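Local structure of probable quinone reductase Qor (NADPH:quinone reductase) (Zeta-crystallin homolog protein) (Mycobacterium tuberculosis, 4RVU) at residues H6-T11 with G98-F103; G14-L19 with Y49-Q54; I41-I46 with Q317-R322. The protein binds NADPH and probably reduces quinones with it, transferring electrons from the dinucleotide to its substrates. All blocks are in the same frame, centred on the assembly; numbering follows the deposited sequence.

Contact 1: residues H6-T11 with G98-F103; sequences HAIEVT and GAYAEF
His-6, Ala-7 and Ile-8 on strand 5-10 meet the loop that runs into strand 103-107, a worked example of a strand recruiting a loop through a single beta bridge. Two backbone bonds make it: Ile-8 N donates to Tyr-100 O at 2.9 Å, and Glu-102 N to His-6 O at 3.1 Å. Between them Ala-7 and Ala-101 form an antiparallel, non-hydrogen-bonded pair, its CA atoms only 4.0 Å apart, with CA-H...O contacts from Ala-101 to His-6 O and from Ala-7 to Tyr-100 O.

A side chain extends this pattern. Glu-102 stays extended past CG (chi2 -177°), which carries OE1 to 2.8 Å from His-6 N; the bond is nearly straight (169°) and uses the anti lone pair. Carboxylate and imidazole then run side by side, their planes 25° apart, while the His-6 ring also stacks on His-21.

Apolar contacts fill the rest. The methyls of Ala-7 and Ala-101 touch, CB to CB, at 3.7 Å, and Ile-8 CB sits at the edge of the Tyr-100 ring, in its plane. The phenol oxygen reaches beyond, to Asp-47 and His-316.

Chemically, the carboxylate stands in for a backbone carbonyl, satisfying a strand amide where the bridge stops, and its charge may favour protonation of the adjacent imidazole.

Contact 2: residues G14-L19 with Y49-Q54; sequences GGPGVL and YFRSGQ. With NDP (NADPH dihydro-nicotinamide-adenine-dinucleotide phosphate), chain E.
Arg-51, near the end of helix 45-52, turns its side chain into the turn formed by Gly-14 to Leu-19, and its guanidinium is used both at an edge and on a face. At the edge, NH1 donates to Gly-14 O at 3.2 Å in an almost straight bond (172°); the oxygen lies in the guanidinium plane and offers a lone pair in its own carbonyl plane. On one face lies Pro-16, its N 3.5 Å above the plane and offset toward the rim.

The chain bends at chi2 (-116°) and chi3 (-56°), which brings the guanidinium back over the turn. Its aliphatic part is gripped by two branched residues, Leu-19 CD2 meeting Arg-51 CG at 3.6 Å from a side chain set about at right angles, and Val-18 CG2 reaching the same carbon obliquely at 3.7 Å. Backbone bonding reinforces the fit, since Gly-14 N donates to Arg-51 O at 3.0 Å and Gly-14 thus binds the arginine through both its amide and its carbonyl.

Farther back on the helix, Tyr-49 OH takes a weak hydrogen bond from NADPH O2D. Through Arg-51 the turn linking strands 5-10 and 20-24 is tied to helix 45-52, and NH2 reaches on to helix 312-320 with a salt bridge to Glu-320 and a hydrogen bond to His-316.

Contact 3: residues I41-I46 with Q317-R322; sequences IGVNFI and QDLEAR. With NDP (NADPH dihydro-nicotinamide-adenine-dinucleotide phosphate), chain E.
The NADPH pocket is walled here by Phe-45 and Leu-319, where the start of helix 45-52 meets the end of helix 312-320, and the coenzyme lies against both residues. Leu-319 holds CG anti to its own backbone N (chi1 178°), a setting that aims its branches at the aromatic ring: CG comes to 3.6 Å from Phe-45 CD2, approaching the ring obliquely. The side chains of Leu-319 and Val-43 slide past each other in opposite directions, with Leu-319 CD2 4.0 Å from Val-43 CG1.

The dinucleotide completes the packing. Phe-45 CD2 also touches C5B of NADPH at 3.6 Å, Leu-319 CD1 lies near O5B, and Phe-45 CB rests against the nicotinamide ribose. Phe-45 contributes a polar contact as well, its backbone N donating to the pyrophosphate oxygen O2N of NADPH at 3.3 Å.

Helix 312-320 closes with a Schellman motif, and Arg-322, the residue of positive phi, directs its side chain along the adenosine. Two of its nitrogens converge on one oxygen of the 2'-phosphate: NE to O1X of NADPH is 2.8 Å and NH2 to the same O1X is 2.7 Å. That oxygen lies at the guanidinium edge, in plane, while N7A of the adenine sits 3.4 Å above the plane, over its centre. Tyr-197 adds a cation-pi contact to this arginine, and Lys-182, itself bonded to Arg-322 O, also reaches the coenzyme.

Between the two segments themselves the adhesion is wholly apolar; the polar bonds of Phe-45 N and the Arg-322 guanidinium go to the ligand, whereas Glu-320 pairs with Arg-51. The two-pronged grip on the 2'-phosphate, a group that NADH lacks, is consistent with a preference for NADPH, and the apolar wall shared by protein and coenzyme implies that binding adds to the packing of this junction.

From the N terminus, strand 5-10 opens the longer of two loops that fit one within the other: contact 1 closes it only at 98-103, and contact 2, joining 14-19 to 49-54, closes a shorter loop wholly inside it. Contact 3 crosses both, since 41-46 lies within each loop whereas its partner, 317-322, comes from near the C terminus. The first two contacts tie strand 5-10 to the loop before strand 103-107, and the turn after that first strand to helix 45-52; the third sets the end of helix 312-320 against the start of helix 45-52. They also touch directly: Ile-8 packs on Leu-19, Tyr-100 on Ile-41, and Pro-16 on Gln-317. Contacts 2 and 3 both touch NADPH.

Contact 1: residues H6-T11 with G98-F103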
loop_
_atom_site.group_PDB
_atom_site.type_symbol
_atom_site.label_atom_id
_atom_site.label_comp_id
_atom_site.label_asym_id
_atom_site.label_seq_id
_atom_site.Cartn_x
_atom_site.Cartn_y
_atom_site.Cartn_z
ATOM N N HIS A 6 42.582 3.805 9.109
ATOM C CA HIS A 6 41.779 2.918 9.940
ATOM C C HIS A 6 40.389 2.707 9.331
ATOM O O HIS A 6 39.817 3.621 8.732
ATOM C CB HIS A 6 41.665 3.466 11.362
ATOM C CG HIS A 6 42.981 3.601 12.061
ATOM N ND1 HIS A 6 43.499 4.818 12.452
ATOM C CD2 HIS A 6 43.890 2.667 12.440
ATOM C CE1 HIS A 6 44.667 4.630 13.045
ATOM N NE2 HIS A 6 44.927 3.334 13.046
ATOM N N ALA A 7 39.866 1.492 9.475
ATOM C CA ALA A 7 38.544 1.136 8.964
ATOM C C ALA A 7 37.966 -0.003 9.786
ATOM O O ALA A 7 38.697 -0.702 10.492
ATOM C CB ALA A 7 38.610 0.742 7.485
ATOM N N ILE A 8 36.655 -0.186 9.678
ATOM C CA ILE A 8 35.973 -1.282 10.343
ATOM C C ILE A 8 35.547 -2.275 9.270
ATOM O O ILE A 8 34.651 -2.005 8.457
ATOM C CB ILE A 8 34.756 -0.798 11.151
ATOM C CG1 ILE A 8 35.185 0.206 12.235
ATOM C CG2 ILE A 8 34.027 -1.974 11.796
ATOM C CD1 ILE A 8 35.879 -0.423 13.454
ATOM N N GLU A 9 36.210 -3.422 9.245
ATOM C CA GLU A 9 35.978 -4.385 8.175
ATOM C C GLU A 9 35.268 -5.615 8.708
ATOM O O GLU A 9 35.519 -6.052 9.835
ATOM C CB GLU A 9 37.312 -4.782 7.549
ATOM C CG GLU A 9 37.216 -5.860 6.484
ATOM C CD GLU A 9 38.580 -6.356 6.068
ATOM O OE1 GLU A 9 39.273 -6.963 6.913
ATOM O OE2 GLU A 9 38.963 -6.125 4.904
ATOM N N VAL A 10 34.374 -6.163 7.893
ATOM C CA VAL A 10 33.696 -7.413 8.201
ATOM C C VAL A 10 34.241 -8.490 7.264
ATOM O O VAL A 10 34.127 -8.374 6.044
ATOM C CB VAL A 10 32.175 -7.256 8.046
ATOM C CG1 VAL A 10 31.459 -8.576 8.285
ATOM C CG2 VAL A 10 31.670 -6.197 9.015
ATOM N N THR A 11 34.872 -9.507 7.847
ATOM C CA THR A 11 35.474 -10.611 7.103
ATOM C C THR A 11 34.511 -11.792 7.105
ATOM O O THR A 11 34.439 -12.573 6.149
ATOM C CB THR A 11 36.836 -10.999 7.725
ATOM O OG1 THR A 11 37.821 -10.032 7.339
ATOM C CG2 THR A 11 37.293 -12.376 7.268
ATOM N N GLY A 98 31.725 1.948 2.332
ATOM C CA GLY A 98 32.743 1.811 3.367
ATOM C C GLY A 98 32.868 3.012 4.300
ATOM O O GLY A 98 33.971 3.470 4.597
ATOM N N ALA A 99 31.736 3.508 4.793
ATOM C CA ALA A 99 31.730 4.740 5.590
ATOM C C ALA A 99 32.456 4.648 6.937
ATOM O O ALA A 99 32.922 5.672 7.458
ATOM C CB ALA A 99 30.295 5.243 5.793
ATOM N N TYR A 100 32.529 3.456 7.532
ATOM C CA TYR A 100 33.225 3.330 8.824
ATOM C C TYR A 100 34.732 3.281 8.581
ATOM O O TYR A 100 35.351 2.216 8.698
ATOM C CB TYR A 100 32.845 2.052 9.581
ATOM C CG TYR A 100 31.448 1.932 10.181
ATOM C CD1 TYR A 100 30.371 2.684 9.715
ATOM C CD2 TYR A 100 31.214 1.032 11.215
ATOM C CE1 TYR A 100 29.086 2.515 10.255
ATOM C CE2 TYR A 100 29.945 0.864 11.768
ATOM C CZ TYR A 100 28.889 1.602 11.272
ATOM O OH TYR A 100 27.651 1.432 11.826
ATOM N N ALA A 101 35.318 4.424 8.238
ATOM C CA ALA A 101 36.740 4.515 7.903
ATOM C C ALA A 101 37.151 5.967 7.951
ATOM O O ALA A 101 36.296 6.843 8.015
ATOM C CB ALA A 101 36.995 3.953 6.508
ATOM N N GLU A 102 38.456 6.230 7.885
ATOM C CA GLU A 102 38.926 7.608 7.853
ATOM C C GLU A 102 38.620 8.260 6.515
ATOM O O GLU A 102 38.447 9.483 6.436
ATOM C CB GLU A 102 40.425 7.664 8.123
ATOM C CG GLU A 102 40.780 7.370 9.553
ATOM C CD GLU A 102 42.254 7.502 9.806
ATOM O OE1 GLU A 102 42.980 6.525 9.534
ATOM O OE2 GLU A 102 42.679 8.586 10.265
ATOM N N PHE A 103 38.552 7.432 5.471
ATOM C CA PHE A 103 38.269 7.880 4.113
ATOM C C PHE A 103 37.330 6.893 3.446
ATOM O O PHE A 103 37.462 5.675 3.634
ATOM C CB PHE A 103 39.557 7.947 3.281
ATOM C CG PHE A 103 40.567 8.947 3.783
ATOM C CD1 PHE A 103 41.472 8.599 4.781
ATOM C CD2 PHE A 103 40.633 10.221 3.230
ATOM C CE1 PHE A 103 42.411 9.517 5.233
ATOM C CE2 PHE A 103 41.575 11.143 3.672
ATOM C CZ PHE A 103 42.459 10.790 4.682
#

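Contact 2: residues G14-L19 with Y49-Q54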
loop_
_atom_site.group_PDB
_atom_site.type_symbol
_atom_site.label_atom_id
_atom_site.label_comp_id
_atom_site.label_asym_id
_atom_site.label_seq_id
_atom_site.Cartn_x
_atom_site.Cartn_y
_atom_site.Cartn_z
ATOM N N GLY A 14 28.020 -11.874 11.304
ATOM C CA GLY A 14 27.701 -12.332 12.649
ATOM C C GLY A 14 27.339 -11.186 13.579
ATOM O O GLY A 14 26.795 -10.167 13.142
ATOM N N GLY A 15 27.638 -11.345 14.865
ATOM C CA GLY A 15 27.287 -10.337 15.849
ATOM C C GLY A 15 28.212 -9.142 15.801
ATOM O O GLY A 15 29.127 -9.096 14.971
ATOM N N PRO A 16 27.992 -8.170 16.701
ATOM C CA PRO A 16 28.809 -6.950 16.765
ATOM C C PRO A 16 30.302 -7.266 16.856
ATOM O O PRO A 16 31.130 -6.444 16.462
ATOM C CB PRO A 16 28.338 -6.287 18.066
ATOM C CG PRO A 16 26.937 -6.786 18.254
ATOM C CD PRO A 16 26.967 -8.205 17.758
ATOM N N GLY A 17 30.626 -8.455 17.362
ATOM C CA GLY A 17 32.001 -8.887 17.525
ATOM C C GLY A 17 32.815 -8.953 16.247
ATOM O O GLY A 17 34.031 -8.790 16.285
ATOM N N VAL A 18 32.154 -9.177 15.110
ATOM C CA VAL A 18 32.863 -9.278 13.830
ATOM C C VAL A 18 33.337 -7.921 13.291
ATOM O O VAL A 18 34.088 -7.858 12.311
ATOM C CB VAL A 18 32.020 -10.003 12.746
ATOM C CG1 VAL A 18 31.487 -11.324 13.268
ATOM C CG2 VAL A 18 30.874 -9.126 12.267
ATOM N N LEU A 19 32.895 -6.835 13.916
ATOM C CA LEU A 19 33.339 -5.507 13.499
ATOM C C LEU A 19 34.799 -5.250 13.910
ATOM O O LEU A 19 35.070 -4.761 15.012
ATOM C CB LEU A 19 32.410 -4.430 14.066
ATOM C CG LEU A 19 30.951 -4.524 13.620
ATOM C CD1 LEU A 19 30.043 -3.657 14.483
ATOM C CD2 LEU A 19 30.827 -4.146 12.152
ATOM N N TYR A 49 22.154 -5.148 9.869
ATOM C CA TYR A 49 21.612 -6.207 9.006
ATOM C C TYR A 49 22.704 -6.675 8.045
ATOM O O TYR A 49 22.804 -7.864 7.735
ATOM C CB TYR A 49 20.383 -5.738 8.204
ATOM C CG TYR A 49 19.212 -5.162 8.988
ATOM C CD1 TYR A 49 18.807 -5.693 10.213
ATOM C CD2 TYR A 49 18.493 -4.088 8.477
ATOM C CE1 TYR A 49 17.723 -5.144 10.911
ATOM C CE2 TYR A 49 17.421 -3.537 9.159
ATOM C CZ TYR A 49 17.039 -4.062 10.377
ATOM O OH TYR A 49 15.962 -3.488 11.042
ATOM N N PHE A 50 23.525 -5.739 7.571
ATOM C CA PHE A 50 24.675 -6.077 6.738
ATOM C C PHE A 50 25.766 -6.784 7.523
ATOM O O PHE A 50 26.418 -7.703 7.016
ATOM C CB PHE A 50 25.267 -4.830 6.086
ATOM C CG PHE A 50 24.511 -4.366 4.884
ATOM C CD1 PHE A 50 23.889 -3.127 4.874
ATOM C CD2 PHE A 50 24.411 -5.178 3.764
ATOM C CE1 PHE A 50 23.185 -2.703 3.761
ATOM C CE2 PHE A 50 23.705 -4.763 2.650
ATOM C CZ PHE A 50 23.097 -3.521 2.647
ATOM N N ARG A 51 25.981 -6.336 8.754
ATOM C CA ARG A 51 26.966 -6.964 9.619
ATOM C C ARG A 51 26.552 -8.407 9.916
ATOM O O ARG A 51 27.383 -9.320 9.890
ATOM C CB ARG A 51 27.095 -6.175 10.916
ATOM C CG ARG A 51 28.245 -6.627 11.802
ATOM C CD ARG A 51 27.712 -7.185 13.094
ATOM N NE ARG A 51 26.860 -6.219 13.767
ATOM C CZ ARG A 51 25.666 -6.484 14.285
ATOM N NH1 ARG A 51 25.154 -7.708 14.236
ATOM N NH2 ARG A 51 24.984 -5.514 14.864
ATOM N N SER A 52 25.261 -8.612 10.177
ATOM C CA SER A 52 24.767 -9.933 10.561
ATOM C C SER A 52 24.636 -10.879 9.368
ATOM O O SER A 52 24.555 -12.095 9.544
ATOM C CB SER A 52 23.433 -9.832 11.311
ATOM O OG SER A 52 22.360 -9.510 10.439
ATOM N N GLY A 53 24.627 -10.324 8.158
ATOM C CA GLY A 53 24.465 -11.128 6.958
ATOM C C GLY A 53 23.005 -11.322 6.594
ATOM O O GLY A 53 22.678 -12.090 5.686
ATOM N N GLN A 54 22.126 -10.639 7.327
ATOM C CA GLN A 54 20.701 -10.604 7.017
ATOM C C GLN A 54 20.537 -10.087 5.603
ATOM O O GLN A 54 20.079 -10.799 4.711
ATOM C CB GLN A 54 19.989 -9.639 7.955
ATOM C CG GLN A 54 19.088 -10.276 8.978
ATOM C CD GLN A 54 17.846 -9.441 9.219
ATOM O OE1 GLN A 54 17.201 -8.991 8.267
ATOM N NE2 GLN A 54 17.505 -9.219 10.491
HETATM P PA NDP E . 16.709 3.723 16.032
HETATM O O1A NDP E . 17.613 4.829 16.496
HETATM O O2A NDP E . 15.234 3.975 15.907
HETATM O O5B NDP E . 16.935 2.445 16.980
HETATM C C5B NDP E . 16.014 1.359 16.953
HETATM C C4B NDP E . 14.976 1.600 18.036
HETATM O O4B NDP E . 13.861 0.721 17.888
HETATM C C3B NDP E . 15.540 1.319 19.417
HETATM O O3B NDP E . 16.166 2.473 19.980
HETATM C C2B NDP E . 14.321 0.893 20.211
HETATM O O2B NDP E . 13.783 1.989 20.938
HETATM C C1B NDP E . 13.320 0.409 19.172
HETATM N N9A NDP E . 13.172 -1.053 19.351
HETATM C C8A NDP E . 12.035 -1.697 19.659
HETATM N N7A NDP E . 12.245 -3.030 19.770
HETATM C C5A NDP E . 13.549 -3.254 19.540
HETATM C C6A NDP E . 14.438 -4.437 19.504
HETATM N N6A NDP E . 13.953 -5.676 19.743
HETATM N N1A NDP E . 15.743 -4.237 19.225
HETATM C C2A NDP E . 16.230 -3.007 18.986
HETATM N N3A NDP E . 15.484 -1.892 19.003
HETATM C C4A NDP E . 14.159 -1.947 19.268
HETATM O O3 NDP E . 17.269 3.179 14.631
HETATM P PN NDP E . 17.321 4.107 13.322
HETATM O O1N NDP E . 16.758 5.460 13.664
HETATM O O2N NDP E . 18.698 3.975 12.727
HETATM O O5D NDP E . 16.286 3.369 12.341
HETATM C C5D NDP E . 14.922 3.203 12.721
HETATM C C4D NDP E . 14.307 2.054 11.936
HETATM O O4D NDP E . 14.052 2.466 10.595
HETATM C C3D NDP E . 15.259 0.879 11.848
HETATM O O3D NDP E . 14.493 -0.320 11.947
HETATM C C2D NDP E . 15.863 0.973 10.464
HETATM O O2D NDP E . 16.167 -0.331 9.965
HETATM C C1D NDP E . 14.751 1.636 9.668
HETATM N N1N NDP E . 15.214 2.467 8.556
HETATM C C2N NDP E . 14.658 2.284 7.356
HETATM C C3N NDP E . 15.024 3.038 6.252
HETATM C C7N NDP E . 14.361 2.772 4.933
HETATM O O7N NDP E . 14.633 3.478 3.978
HETATM N N7N NDP E . 13.484 1.773 4.846
HETATM C C4N NDP E . 16.072 4.120 6.362
HETATM C C5N NDP E . 16.589 4.226 7.721
HETATM C C6N NDP E . 16.142 3.409 8.753
HETATM P P2B NDP E . 12.709 1.749 22.110
HETATM O O1X NDP E . 12.331 0.302 21.973
HETATM O O2X NDP E . 13.458 2.070 23.372
HETATM O O3X NDP E . 11.605 2.719 21.805
#

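Contact 3: residues I41-I46 with Q317-R322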
loop_
_atom_site.group_PDB
_atom_site.type_symbol
_atom_site.label_atom_id
_atom_site.label_comp_id
_atom_site.label_asym_id
_atom_site.label_seq_id
_atom_site.Cartn_x
_atom_site.Cartn_y
_atom_site.Cartn_z
ATOM N N ILE A 41 30.712 9.930 11.334
ATOM C CA ILE A 41 30.191 8.786 10.587
ATOM C C ILE A 41 28.868 8.364 11.195
ATOM O O ILE A 41 28.781 8.136 12.396
ATOM C CB ILE A 41 31.200 7.630 10.644
ATOM C CG1 ILE A 41 32.498 8.045 9.952
ATOM C CG2 ILE A 41 30.644 6.364 9.985
ATOM C CD1 ILE A 41 33.702 7.269 10.423
ATOM N N GLY A 42 27.831 8.239 10.370
ATOM C CA GLY A 42 26.520 7.896 10.887
ATOM C C GLY A 42 26.397 6.414 11.196
ATOM O O GLY A 42 26.928 5.570 10.478
ATOM N N VAL A 43 25.707 6.100 12.282
ATOM C CA VAL A 43 25.345 4.718 12.587
ATOM C C VAL A 43 23.870 4.513 12.243
ATOM O O VAL A 43 23.019 5.331 12.601
ATOM C CB VAL A 43 25.628 4.375 14.066
ATOM C CG1 VAL A 43 25.148 2.963 14.399
ATOM C CG2 VAL A 43 27.121 4.487 14.340
ATOM N N ASN A 44 23.570 3.435 11.525
ATOM C CA ASN A 44 22.188 3.172 11.123
ATOM C C ASN A 44 21.806 1.736 11.380
ATOM O O ASN A 44 22.649 0.853 11.279
ATOM C CB ASN A 44 22.000 3.526 9.651
ATOM C CG ASN A 44 22.118 5.009 9.419
ATOM O OD1 ASN A 44 21.185 5.763 9.722
ATOM N ND2 ASN A 44 23.280 5.451 8.930
ATOM N N PHE A 45 20.540 1.494 11.718
ATOM C CA PHE A 45 20.139 0.136 12.074
ATOM C C PHE A 45 20.405 -0.845 10.937
ATOM O O PHE A 45 20.714 -2.013 11.179
ATOM C CB PHE A 45 18.677 0.067 12.514
ATOM C CG PHE A 45 18.450 -0.892 13.642
ATOM C CD1 PHE A 45 18.362 -2.260 13.405
ATOM C CD2 PHE A 45 18.356 -0.431 14.940
ATOM C CE1 PHE A 45 18.168 -3.151 14.457
ATOM C CE2 PHE A 45 18.167 -1.304 15.996
ATOM C CZ PHE A 45 18.073 -2.668 15.755
ATOM N N ILE A 46 20.329 -0.365 9.702
ATOM C CA ILE A 46 20.612 -1.220 8.555
ATOM C C ILE A 46 22.041 -1.734 8.556
ATOM O O ILE A 46 22.307 -2.802 7.998
ATOM C CB ILE A 46 20.280 -0.535 7.201
ATOM C CG1 ILE A 46 20.194 -1.572 6.071
ATOM C CG2 ILE A 46 21.283 0.528 6.854
ATOM C CD1 ILE A 46 19.835 -0.970 4.726
ATOM N N GLN A 317 26.280 -2.897 19.701
ATOM C CA GLN A 317 25.711 -3.477 20.917
ATOM C C GLN A 317 24.626 -2.602 21.535
ATOM O O GLN A 317 23.526 -3.082 21.816
ATOM C CB GLN A 317 26.799 -3.738 21.964
ATOM C CG GLN A 317 27.754 -4.851 21.586
ATOM C CD GLN A 317 28.818 -5.087 22.648
ATOM O OE1 GLN A 317 29.266 -4.150 23.313
ATOM N NE2 GLN A 317 29.227 -6.340 22.809
ATOM N N ASP A 318 24.948 -1.331 21.778
ATOM C CA ASP A 318 24.001 -0.408 22.403
ATOM C C ASP A 318 22.749 -0.211 21.542
ATOM O O ASP A 318 21.637 -0.116 22.061
ATOM C CB ASP A 318 24.662 0.955 22.659
ATOM C CG ASP A 318 25.768 0.893 23.693
ATOM O OD1 ASP A 318 25.873 -0.127 24.409
ATOM O OD2 ASP A 318 26.521 1.889 23.799
ATOM N N LEU A 319 22.939 -0.153 20.225
ATOM C CA LEU A 319 21.835 0.075 19.304
ATOM C C LEU A 319 20.872 -1.107 19.348
ATOM O O LEU A 319 19.658 -0.930 19.513
ATOM C CB LEU A 319 22.364 0.292 17.885
ATOM C CG LEU A 319 21.337 0.499 16.781
ATOM C CD1 LEU A 319 20.433 1.670 17.124
ATOM C CD2 LEU A 319 22.032 0.727 15.443
ATOM N N GLU A 320 21.424 -2.313 19.243
ATOM C CA GLU A 320 20.610 -3.533 19.259
ATOM C C GLU A 320 19.962 -3.794 20.614
ATOM O O GLU A 320 18.936 -4.478 20.700
ATOM C CB GLU A 320 21.446 -4.743 18.832
ATOM C CG GLU A 320 21.906 -4.691 17.383
ATOM C CD GLU A 320 22.564 -5.979 16.918
ATOM O OE1 GLU A 320 23.001 -6.786 17.770
ATOM O OE2 GLU A 320 22.647 -6.175 15.690
ATOM N N ALA A 321 20.553 -3.244 21.670
ATOM C CA ALA A 321 20.051 -3.450 23.025
ATOM C C ALA A 321 19.027 -2.399 23.434
ATOM O O ALA A 321 18.584 -2.384 24.582
ATOM C CB ALA A 321 21.207 -3.490 24.029
ATOM N N ARG A 322 18.651 -1.525 22.495
ATOM C CA ARG A 322 17.650 -0.476 22.736
ATOM C C ARG A 322 18.159 0.595 23.710
ATOM O O ARG A 322 17.378 1.287 24.361
ATOM C CB ARG A 322 16.318 -1.079 23.228
ATOM C CG ARG A 322 15.851 -2.300 22.431
ATOM C CD ARG A 322 14.611 -2.961 23.055
ATOM N NE ARG A 322 13.396 -2.158 22.916
ATOM C CZ ARG A 322 12.172 -2.614 23.183
ATOM N NH1 ARG A 322 12.010 -3.865 23.605
ATOM N NH2 ARG A 322 11.110 -1.826 23.024
HETATM P PA NDP E . 16.709 3.723 16.032
HETATM O O1A NDP E . 17.613 4.829 16.496
HETATM O O2A NDP E . 15.234 3.975 15.907
HETATM O O5B NDP E . 16.935 2.445 16.980
HETATM C C5B NDP E . 16.014 1.359 16.953
HETATM C C4B NDP E . 14.976 1.600 18.036
HETATM O O4B NDP E . 13.861 0.721 17.888
HETATM C C3B NDP E . 15.540 1.319 19.417
HETATM O O3B NDP E . 16.166 2.473 19.980
HETATM C C2B NDP E . 14.321 0.893 20.211
HETATM O O2B NDP E . 13.783 1.989 20.938
HETATM C C1B NDP E . 13.320 0.409 19.172
HETATM N N9A NDP E . 13.172 -1.053 19.351
HETATM C C8A NDP E . 12.035 -1.697 19.659
HETATM N N7A NDP E . 12.245 -3.030 19.770
HETATM C C5A NDP E . 13.549 -3.254 19.540
HETATM C C6A NDP E . 14.438 -4.437 19.504
HETATM N N6A NDP E . 13.953 -5.676 19.743
HETATM N N1A NDP E . 15.743 -4.237 19.225
HETATM C C2A NDP E . 16.230 -3.007 18.986
HETATM N N3A NDP E . 15.484 -1.892 19.003
HETATM C C4A NDP E . 14.159 -1.947 19.268
HETATM O O3 NDP E . 17.269 3.179 14.631
HETATM P PN NDP E . 17.321 4.107 13.322
HETATM O O1N NDP E . 16.758 5.460 13.664
HETATM O O2N NDP E . 18.698 3.975 12.727
HETATM O O5D NDP E . 16.286 3.369 12.341
HETATM C C5D NDP E . 14.922 3.203 12.721
HETATM C C4D NDP E . 14.307 2.054 11.936
HETATM O O4D NDP E . 14.052 2.466 10.595
HETATM C C3D NDP E . 15.259 0.879 11.848
HETATM O O3D NDP E . 14.493 -0.320 11.947
HETATM C C2D NDP E . 15.863 0.973 10.464
HETATM O O2D NDP E . 16.167 -0.331 9.965
HETATM C C1D NDP E . 14.751 1.636 9.668
HETATM N N1N NDP E . 15.214 2.467 8.556
HETATM C C2N NDP E . 14.658 2.284 7.356
HETATM C C3N NDP E . 15.024 3.038 6.252
HETATM C C7N NDP E . 14.361 2.772 4.933
HETATM O O7N NDP E . 14.633 3.478 3.978
HETATM N N7N NDP E . 13.484 1.773 4.846
HETATM C C4N NDP E . 16.072 4.120 6.362
HETATM C C5N NDP E . 16.589 4.226 7.721
HETATM C C6N NDP E . 16.142 3.409 8.753
HETATM P P2B NDP E . 12.709 1.749 22.110
HETATM O O1X NDP E . 12.331 0.302 21.973
HETATM O O2X NDP E . 13.458 2.070 23.372
HETATM O O3X NDP E . 11.605 2.719 21.805
#